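Local coordinates for glutamyl endopeptidase (Staphylococcus epidermidis, PDB 6TYA), which probably cleaves proteins on the carboxyl side of glutamate residues, as a secreted serine endopeptidase of the chymotrypsin-like S1B family, at residues Asn8-Phe13 with Met144-Gly149; Gly156-Tyr161 with Asn191-Ser196. The protein carries 2 engineered substitutions. All coordinates share one frame; numbering follows the deposited sequence.

Contact 1. Residues Asn8-Phe13 with Met144-Gly149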
ATOM      1  N   ASN A   8       9.376   4.826 -15.047  1.00 12.24           N
ATOM      2  CA  ASN A   8      10.182   3.602 -15.163  1.00 16.20           C
ATOM      3  C   ASN A   8       9.473   2.505 -14.373  1.00 11.47           C
ATOM      4  O   ASN A   8       9.695   2.374 -13.171  1.00  8.38           O
ATOM      5  CB  ASN A   8      11.616   3.833 -14.647  1.00 15.56           C
ATOM      6  CG  ASN A   8      12.493   2.574 -14.735  1.00 15.56           C
ATOM      7  OD1 ASN A   8      12.126   1.594 -15.369  1.00 19.18           O
ATOM      8  ND2 ASN A   8      13.665   2.618 -14.105  1.00 18.49           N
ATOM      9  N   ARG A   9       8.619   1.729 -15.051  1.00 11.58           N
ATOM     10  CA  ARG A   9       7.698   0.806 -14.388  1.00 15.72           C
ATOM     11  C   ARG A   9       7.684  -0.533 -15.115  1.00 17.99           C
ATOM     12  O   ARG A   9       7.806  -0.589 -16.343  1.00 17.20           O
ATOM     13  CB  ARG A   9       6.257   1.352 -14.342  1.00 13.83           C
ATOM     14  CG  ARG A   9       6.096   2.718 -13.694  1.00 12.42           C
ATOM     15  CD  ARG A   9       4.613   3.088 -13.559  1.00 12.30           C
ATOM     16  NE  ARG A   9       3.985   3.386 -14.842  1.00 13.46           N
ATOM     17  CZ  ARG A   9       2.669   3.432 -15.036  1.00 13.86           C
ATOM     18  NH1 ARG A   9       1.840   3.176 -14.030  1.00 13.63           N
ATOM     19  NH2 ARG A   9       2.177   3.711 -16.238  1.00 14.18           N
ATOM     20  N   HIS A  10       7.520  -1.615 -14.349  1.00 12.82           N
ATOM     21  CA  HIS A  10       7.468  -2.941 -14.949  1.00 14.66           C
ATOM     22  C   HIS A  10       6.552  -3.836 -14.125  1.00 13.94           C
ATOM     23  O   HIS A  10       6.389  -3.641 -12.918  1.00 12.94           O
ATOM     24  CB  HIS A  10       8.871  -3.562 -15.071  1.00 14.79           C
ATOM     25  CG  HIS A  10       9.562  -3.786 -13.756  1.00 16.77           C
ATOM     26  ND1 HIS A  10       9.624  -5.022 -13.145  1.00 19.97           N
ATOM     27  CD2 HIS A  10      10.241  -2.937 -12.948  1.00 14.63           C
ATOM     28  CE1 HIS A  10      10.298  -4.923 -12.014  1.00 14.27           C
ATOM     29  NE2 HIS A  10      10.685  -3.666 -11.871  1.00 18.94           N
ATOM     30  N   GLN A  11       5.950  -4.816 -14.796  1.00 16.71           N
ATOM     31  CA  GLN A  11       4.986  -5.701 -14.159  1.00 13.28           C
ATOM     32  C   GLN A  11       5.701  -6.760 -13.336  1.00 13.93           C
ATOM     33  O   GLN A  11       6.757  -7.265 -13.729  1.00 15.62           O
ATOM     34  CB  GLN A  11       4.091  -6.365 -15.213  1.00 15.13           C
ATOM     35  CG  GLN A  11       2.909  -7.140 -14.639  1.00 12.29           C
ATOM     36  CD  GLN A  11       1.908  -7.580 -15.704  1.00 14.55           C
ATOM     37  OE1 GLN A  11       2.049  -7.255 -16.881  1.00 16.58           O
ATOM     38  NE2 GLN A  11       0.890  -8.313 -15.288  1.00 13.80           N
ATOM     39  N   ILE A  12       5.144  -7.064 -12.171  1.00 12.48           N
ATOM     40  CA  ILE A  12       5.584  -8.198 -11.364  1.00 15.44           C
ATOM     41  C   ILE A  12       4.700  -9.385 -11.730  1.00 16.89           C
ATOM     42  O   ILE A  12       3.467  -9.315 -11.625  1.00 13.96           O
ATOM     43  CB  ILE A  12       5.506  -7.886  -9.863  1.00 11.19           C
ATOM     44  CG1 ILE A  12       6.164  -6.542  -9.571  1.00 11.61           C
ATOM     45  CG2 ILE A  12       6.184  -8.973  -9.056  1.00  9.37           C
ATOM     46  CD1 ILE A  12       7.640  -6.500  -9.911  1.00 12.18           C
ATOM     47  N   PHE A  13       5.320 -10.458 -12.209  1.00 13.49           N
ATOM     48  CA  PHE A  13       4.578 -11.677 -12.502  1.00 16.67           C
ATOM     49  C   PHE A  13       4.645 -12.682 -11.360  1.00 16.72           C
ATOM     50  O   PHE A  13       3.638 -13.322 -11.042  1.00 20.25           O
ATOM     51  CB  PHE A  13       5.089 -12.309 -13.804  1.00 21.72           C
ATOM     52  CG  PHE A  13       4.852 -11.453 -15.019  1.00 21.70           C
ATOM     53  CD1 PHE A  13       3.618 -11.434 -15.639  1.00 16.03           C
ATOM     54  CD2 PHE A  13       5.860 -10.661 -15.530  1.00 22.03           C
ATOM     55  CE1 PHE A  13       3.390 -10.649 -16.741  1.00 21.54           C
ATOM     56  CE2 PHE A  13       5.636  -9.870 -16.646  1.00 21.03           C
ATOM     57  CZ  PHE A  13       4.398  -9.865 -17.248  1.00 19.88           C
ATOM     58  N   MET A 144       0.163  -6.243 -10.831  1.00  9.70           N
ATOM     59  CA  MET A 144       1.087  -5.569  -9.928  1.00 13.01           C
ATOM     60  C   MET A 144       2.247  -4.969 -10.718  1.00 13.55           C
ATOM     61  O   MET A 144       2.845  -5.644 -11.564  1.00 11.18           O
ATOM     62  CB  MET A 144       1.616  -6.539  -8.866  1.00 10.96           C
ATOM     63  CG  MET A 144       2.504  -5.870  -7.824  1.00  9.73           C
ATOM     64  SD  MET A 144       3.447  -7.001  -6.775  1.00 11.43           S
ATOM     65  CE  MET A 144       2.126  -7.982  -6.033  1.00 11.32           C
ATOM     66  N   TRP A 145       2.558  -3.701 -10.439  1.00 11.64           N
ATOM     67  CA  TRP A 145       3.607  -2.975 -11.138  1.00  9.58           C
ATOM     68  C   TRP A 145       4.506  -2.283 -10.131  1.00 12.41           C
ATOM     69  O   TRP A 145       4.030  -1.729  -9.133  1.00  9.81           O
ATOM     70  CB  TRP A 145       3.017  -1.946 -12.113  1.00  9.99           C
ATOM     71  CG  TRP A 145       2.309  -2.597 -13.268  1.00 12.54           C
ATOM     72  CD1 TRP A 145       1.099  -3.235 -13.240  1.00 12.32           C
ATOM     73  CD2 TRP A 145       2.787  -2.704 -14.619  1.00 13.67           C
ATOM     74  NE1 TRP A 145       0.790  -3.724 -14.491  1.00 15.09           N
ATOM     75  CE2 TRP A 145       1.807  -3.403 -15.355  1.00 13.14           C
ATOM     76  CE3 TRP A 145       3.939  -2.256 -15.278  1.00 11.36           C
ATOM     77  CZ2 TRP A 145       1.948  -3.678 -16.713  1.00 13.34           C
ATOM     78  CZ3 TRP A 145       4.073  -2.520 -16.621  1.00 14.08           C
ATOM     79  CH2 TRP A 145       3.081  -3.227 -17.329  1.00 16.07           C
ATOM     80  N   GLU A 146       5.808  -2.339 -10.388  1.00 10.80           N
ATOM     81  CA  GLU A 146       6.807  -1.647  -9.585  1.00 10.93           C
ATOM     82  C   GLU A 146       7.282  -0.400 -10.328  1.00  8.98           C
ATOM     83  O   GLU A 146       7.569  -0.459 -11.526  1.00 10.38           O
ATOM     84  CB  GLU A 146       7.982  -2.577  -9.291  1.00 11.98           C
ATOM     85  CG  GLU A 146       9.166  -1.913  -8.622  1.00 12.49           C
ATOM     86  CD  GLU A 146      10.267  -2.922  -8.367  1.00 15.50           C
ATOM     87  OE1 GLU A 146      10.239  -3.591  -7.312  1.00 16.04           O
ATOM     88  OE2 GLU A 146      11.123  -3.088  -9.253  1.00 17.44           O
ATOM     89  N   SER A 147       7.363   0.725  -9.622  1.00  8.71           N
ATOM     90  CA  SER A 147       7.792   1.986 -10.213  1.00 10.59           C
ATOM     91  C   SER A 147       9.079   2.426  -9.527  1.00 11.99           C
ATOM     92  O   SER A 147       9.142   2.468  -8.292  1.00 12.21           O
ATOM     93  CB  SER A 147       6.697   3.065 -10.085  1.00  9.73           C
ATOM     94  OG  SER A 147       7.043   4.239 -10.820  1.00  8.58           O
ATOM     95  N   VAL A 148      10.094   2.761 -10.329  1.00 13.18           N
ATOM     96  CA  VAL A 148      11.459   2.997  -9.853  1.00 13.14           C
ATOM     97  C   VAL A 148      11.741   4.499  -9.833  1.00 14.21           C
ATOM     98  O   VAL A 148      11.463   5.200 -10.818  1.00 10.78           O
ATOM     99  CB  VAL A 148      12.483   2.265 -10.744  1.00 16.03           C
ATOM    100  CG1 VAL A 148      13.911   2.594 -10.299  1.00 18.29           C
ATOM    101  CG2 VAL A 148      12.252   0.744 -10.722  1.00 14.54           C
ATOM    102  N   GLY A 149      12.325   4.985  -8.738  1.00 11.34           N
ATOM    103  CA  GLY A 149      12.671   6.392  -8.656  1.00 12.41           C
ATOM    104  C   GLY A 149      13.469   6.758  -7.414  1.00 16.47           C
ATOM    105  O   GLY A 149      14.141   5.917  -6.812  1.00 14.33           O
TER
HETATM  106  O   HOH W   1       8.795   5.637 -12.356  1.00 13.98           O
HETATM  107  O   HOH W   2      14.217   5.488 -12.936  1.00 22.30           O
HETATM  108  O   HOH W   3       0.986  -8.799 -12.271  1.00 11.04           O
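R9 and Q11 face S147 and W145 as antiparallel non-hydrogen-bonded pairs, with the hydrogen-bonded pair H10-E146 between them; the axes of 9-12 and 144-149 run 147° apart in direction. H10 and E146 exchange two backbone bonds, H10 N to E146 O (3.1 Å) and E146 N to H10 O (2.9 Å), and V148 N donates to N8 O beyond them. The side chains of H10 and E146 also meet: NE2 of H10 donates to E146 OE2 at 2.7 Å, in a bent bond that reaches the oxygen from above the carboxylate plane. The two lie alongside each other, ring and carboxylate 83° apart. With CG between its own backbone N and carbonyl carbon, the H10 ring leans toward the glutamate, whose other oxygen, OE1, is taken by Y20 OH. This double grip limits rotation of the carboxylate. On this same face I12 CB rests against M144 SD at 3.8 Å. On the R9, Q11, W145 and S147 face, Q11 lays its CB over the centre of the W145 six-membered ring (3.7 Å to the centroid), a CH-pi contact. From there its extended chain carries OE1 past CZ2, with the amide turned 23° from the indole. R9 CG passes S147 OG at 3.4 Å, while its guanidinium continues to a salt bridge with D138. S147 OG is itself hydrogen-bonded to S164 O, and water 1 joins it to N8 N; water 3 joins Q11 NE2, I12 O and M144 N. Strand 9-12 thus adds an N-terminal edge to the seven-stranded antiparallel sheet: strand 144-155 pairs along its other side with 129-134, whose T131 and T133 touch E146.

Contact 2. Residues Gly156-Tyr161 with Asn191-Ser196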
ATOM      1  N   GLY A 156       7.972  16.277   7.873  1.00 13.56           N
ATOM      2  CA  GLY A 156       6.895  15.862   8.760  1.00 14.47           C
ATOM      3  C   GLY A 156       6.400  14.485   8.365  1.00 14.02           C
ATOM      4  O   GLY A 156       7.164  13.519   8.316  1.00 16.77           O
ATOM      5  N   GLU A 157       5.114  14.373   8.033  1.00 16.52           N
ATOM      6  CA  GLU A 157       4.536  13.098   7.629  1.00 16.08           C
ATOM      7  C   GLU A 157       4.434  12.944   6.109  1.00 16.29           C
ATOM      8  O   GLU A 157       3.614  12.161   5.624  1.00 13.38           O
ATOM      9  CB  GLU A 157       3.166  12.911   8.281  1.00 13.83           C
ATOM     10  CG  GLU A 157       3.230  12.924   9.794  1.00 19.43           C
ATOM     11  CD  GLU A 157       1.860  12.968  10.462  1.00 27.23           C
ATOM     12  OE1 GLU A 157       1.815  12.846  11.710  1.00 23.31           O
ATOM     13  OE2 GLU A 157       0.856  13.101   9.729  1.00 18.59           O
ATOM     14  N   GLU A 158       5.258  13.653   5.349  1.00 13.64           N
ATOM     15  CA  GLU A 158       5.202  13.606   3.897  1.00 12.71           C
ATOM     16  C   GLU A 158       6.552  13.206   3.341  1.00 13.44           C
ATOM     17  O   GLU A 158       7.582  13.759   3.741  1.00 14.77           O
ATOM     18  CB  GLU A 158       4.800  14.958   3.311  1.00 12.89           C
ATOM     19  CG  GLU A 158       4.846  14.980   1.787  1.00 16.70           C
ATOM     20  CD  GLU A 158       3.583  15.544   1.169  1.00 19.10           C
ATOM     21  OE1 GLU A 158       2.480  15.097   1.565  1.00 21.22           O
ATOM     22  OE2 GLU A 158       3.695  16.447   0.303  1.00 17.00           O
ATOM     23  N   LEU A 159       6.542  12.244   2.426  1.00 13.02           N
ATOM     24  CA  LEU A 159       7.718  11.894   1.649  1.00 12.84           C
ATOM     25  C   LEU A 159       7.340  11.947   0.174  1.00 15.22           C
ATOM     26  O   LEU A 159       6.357  11.321  -0.238  1.00 11.12           O
ATOM     27  CB  LEU A 159       8.256  10.507   2.028  1.00 11.47           C
ATOM     28  CG  LEU A 159       9.607  10.167   1.376  1.00 11.85           C
ATOM     29  CD1 LEU A 159      10.483   9.323   2.283  1.00 16.68           C
ATOM     30  CD2 LEU A 159       9.417   9.452   0.050  1.00 17.70           C
ATOM     31  N   ARG A 160       8.124  12.680  -0.617  1.00  9.70           N
ATOM     32  CA  ARG A 160       7.844  12.858  -2.034  1.00 11.35           C
ATOM     33  C   ARG A 160       8.942  12.234  -2.886  1.00 11.35           C
ATOM     34  O   ARG A 160      10.092  12.108  -2.452  1.00 12.01           O
ATOM     35  CB  ARG A 160       7.706  14.343  -2.374  1.00 11.48           C
ATOM     36  CG  ARG A 160       6.678  15.051  -1.524  1.00 13.40           C
ATOM     37  CD  ARG A 160       6.704  16.556  -1.764  1.00 14.17           C
ATOM     38  NE  ARG A 160       5.791  17.251  -0.856  1.00 15.09           N
ATOM     39  CZ  ARG A 160       5.799  18.566  -0.654  1.00 18.41           C
ATOM     40  NH1 ARG A 160       6.681  19.325  -1.295  1.00 13.10           N
ATOM     41  NH2 ARG A 160       4.941  19.114   0.192  1.00 14.06           N
ATOM     42  N   TYR A 161       8.586  11.874  -4.118  1.00 10.29           N
ATOM     43  CA  TYR A 161       9.515  11.214  -5.031  1.00 14.22           C
ATOM     44  C   TYR A 161       9.187  11.597  -6.467  1.00 12.22           C
ATOM     45  O   TYR A 161       8.122  12.150  -6.758  1.00 10.61           O
ATOM     46  CB  TYR A 161       9.481   9.679  -4.884  1.00  9.12           C
ATOM     47  CG  TYR A 161       8.168   9.135  -4.386  1.00  8.76           C
ATOM     48  CD1 TYR A 161       7.072   9.007  -5.233  1.00 10.03           C
ATOM     49  CD2 TYR A 161       8.033   8.719  -3.067  1.00 12.56           C
ATOM     50  CE1 TYR A 161       5.863   8.500  -4.759  1.00 12.14           C
ATOM     51  CE2 TYR A 161       6.838   8.211  -2.587  1.00 12.34           C
ATOM     52  CZ  TYR A 161       5.759   8.107  -3.430  1.00  8.35           C
ATOM     53  OH  TYR A 161       4.584   7.606  -2.930  1.00  9.91           O
ATOM     54  N   ASN A 191       2.173  17.849 -12.682  1.00 17.85           N
ATOM     55  CA  ASN A 191       3.099  16.713 -12.781  1.00 18.17           C
ATOM     56  C   ASN A 191       4.462  17.081 -12.173  1.00 16.45           C
ATOM     57  O   ASN A 191       5.479  17.009 -12.844  1.00 21.61           O
ATOM     58  CB  ASN A 191       3.279  16.280 -14.244  1.00 16.91           C
ATOM     59  CG  ASN A 191       2.026  15.645 -14.838  1.00 21.41           C
ATOM     60  OD1 ASN A 191       1.326  14.858 -14.187  1.00 22.57           O
ATOM     61  ND2 ASN A 191       1.746  15.976 -16.093  1.00 20.06           N
ATOM     62  N   LYS A 192       4.470  17.480 -10.900  1.00 15.12           N
ATOM     63  CA  LYS A 192       5.680  17.882 -10.190  1.00 18.70           C
ATOM     64  C   LYS A 192       6.297  16.727  -9.398  1.00 17.02           C
ATOM     65  O   LYS A 192       7.495  16.455  -9.517  1.00 18.67           O
ATOM     66  CB  LYS A 192       5.362  19.055  -9.251  1.00 17.73           C
ATOM     67  CG  LYS A 192       5.156  20.382  -9.993  1.00 32.77           C
ATOM     68  CD  LYS A 192       6.490  21.094 -10.231  1.00 37.94           C
ATOM     69  CE  LYS A 192       6.638  21.625 -11.662  1.00 42.89           C
ATOM     70  NZ  LYS A 192       8.077  21.861 -12.024  1.00 42.36           N
ATOM     71  N   TYR A 193       5.499  16.040  -8.588  1.00 13.02           N
ATOM     72  CA  TYR A 193       6.002  14.942  -7.771  1.00 11.65           C
ATOM     73  C   TYR A 193       4.825  14.075  -7.369  1.00 12.73           C
ATOM     74  O   TYR A 193       3.665  14.474  -7.495  1.00 11.32           O
ATOM     75  CB  TYR A 193       6.724  15.455  -6.529  1.00 10.34           C
ATOM     76  CG  TYR A 193       5.849  16.337  -5.656  1.00 14.07           C
ATOM     77  CD1 TYR A 193       4.915  15.783  -4.773  1.00 10.52           C
ATOM     78  CD2 TYR A 193       5.960  17.725  -5.704  1.00 15.83           C
ATOM     79  CE1 TYR A 193       4.124  16.573  -3.980  1.00 12.24           C
ATOM     80  CE2 TYR A 193       5.170  18.533  -4.899  1.00 15.45           C
ATOM     81  CZ  TYR A 193       4.254  17.953  -4.043  1.00 16.62           C
ATOM     82  OH  TYR A 193       3.467  18.751  -3.233  1.00 13.74           O
ATOM     83  N   ASN A 194       5.141  12.901  -6.843  1.00  9.64           N
ATOM     84  CA  ASN A 194       4.170  12.067  -6.161  1.00 11.51           C
ATOM     85  C   ASN A 194       4.547  11.995  -4.686  1.00 13.89           C
ATOM     86  O   ASN A 194       5.678  12.303  -4.297  1.00 11.59           O
ATOM     87  CB  ASN A 194       4.092  10.682  -6.815  1.00 12.04           C
ATOM     88  CG  ASN A 194       3.338  10.719  -8.154  1.00 10.78           C
ATOM     89  OD1 ASN A 194       2.275  11.324  -8.252  1.00 10.34           O
ATOM     90  ND2 ASN A 194       3.900  10.105  -9.178  1.00  9.10           N
ATOM     91  N   SER A 195       3.580  11.630  -3.853  1.00 10.99           N
ATOM     92  CA  SER A 195       3.758  11.806  -2.421  1.00 13.85           C
ATOM     93  C   SER A 195       3.185  10.624  -1.651  1.00 12.51           C
ATOM     94  O   SER A 195       2.241   9.954  -2.092  1.00 10.67           O
ATOM     95  CB  SER A 195       3.131  13.126  -1.947  1.00 12.13           C
ATOM     96  OG  SER A 195       1.762  13.180  -2.297  1.00 20.76           O
ATOM     97  N   SER A 196       3.793  10.369  -0.498  1.00  9.56           N
ATOM     98  CA  SER A 196       3.403   9.295   0.385  1.00  7.30           C
ATOM     99  C   SER A 196       3.281   9.828   1.802  1.00 11.06           C
ATOM    100  O   SER A 196       3.834  10.878   2.146  1.00 11.12           O
ATOM    101  CB  SER A 196       4.439   8.161   0.351  1.00 13.04           C
ATOM    102  OG  SER A 196       5.698   8.630   0.819  1.00 12.73           O
TER
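Strands 158-161 and 193-196 run antiparallel, 148° apart in direction, within the second, C-terminal beta-barrel domain of the chymotrypsin-like fold, L159-S196 and Y161-N194 forming hydrogen-bonded pairs that flank the non-hydrogen-bonded R160-S195. A classic beta bulge at K192 and Y193, against strand 181-189, leads into strand 193-198. On the R160-S195 face, the R160 guanidinium lies flat against Y193 in an offset stack, planes 6° and centres 4.5 Å apart; Y153 is its cation-pi partner. R160 CD sits over the Y193 ring, displaced toward its rim, and Y193 OH lies over the guanidinium centre. The extended R160 chain sets NE edge-on to the anti lone pair of E158 OE2, a salt bridge with a short distance of 2.5 Å; E158 OE1 is held by Y186 OH. Carboxylate and ring therefore fix the guanidinium from edge and face. The side chain of E158 lies about 8 Å from that of D94, a predicted charge-relay residue. On the other face, the Y161 and N194 side chains cross at about a right angle, Y161 CE1 reaching N194 CB at 3.5 Å, and the Y161 hydroxyl bonds H185 ND1. L159 O accepts two bonds from one residue: S196 N at 2.7 Å and, with chi1 63° turning the hydroxyl back toward this carbonyl, S196 OG at 3.0 Å.

How the contacts relate
Both contacts are antiparallel ladders in one sheet, joined through the chain because strand 144-155 runs on into 158-161, its neighbour in the sheet. Their centres lie about 18 Å apart and their nearest atoms about 6 Å, without touching. Contact 1 attaches a short N-terminal strand at the edge of the sheet, away from the annotated sites, and waters bridge its ends. Contact 2 joins two internal strands of the sheet, closer to the predicted triad, and most of its touching residues are buried. Contact 1 puts its histidine-carboxylate bond and its CH-pi contact on opposite faces, whereas 156-161/191-196 features a salt bridge and a stack on tyrosine combined on one arginine.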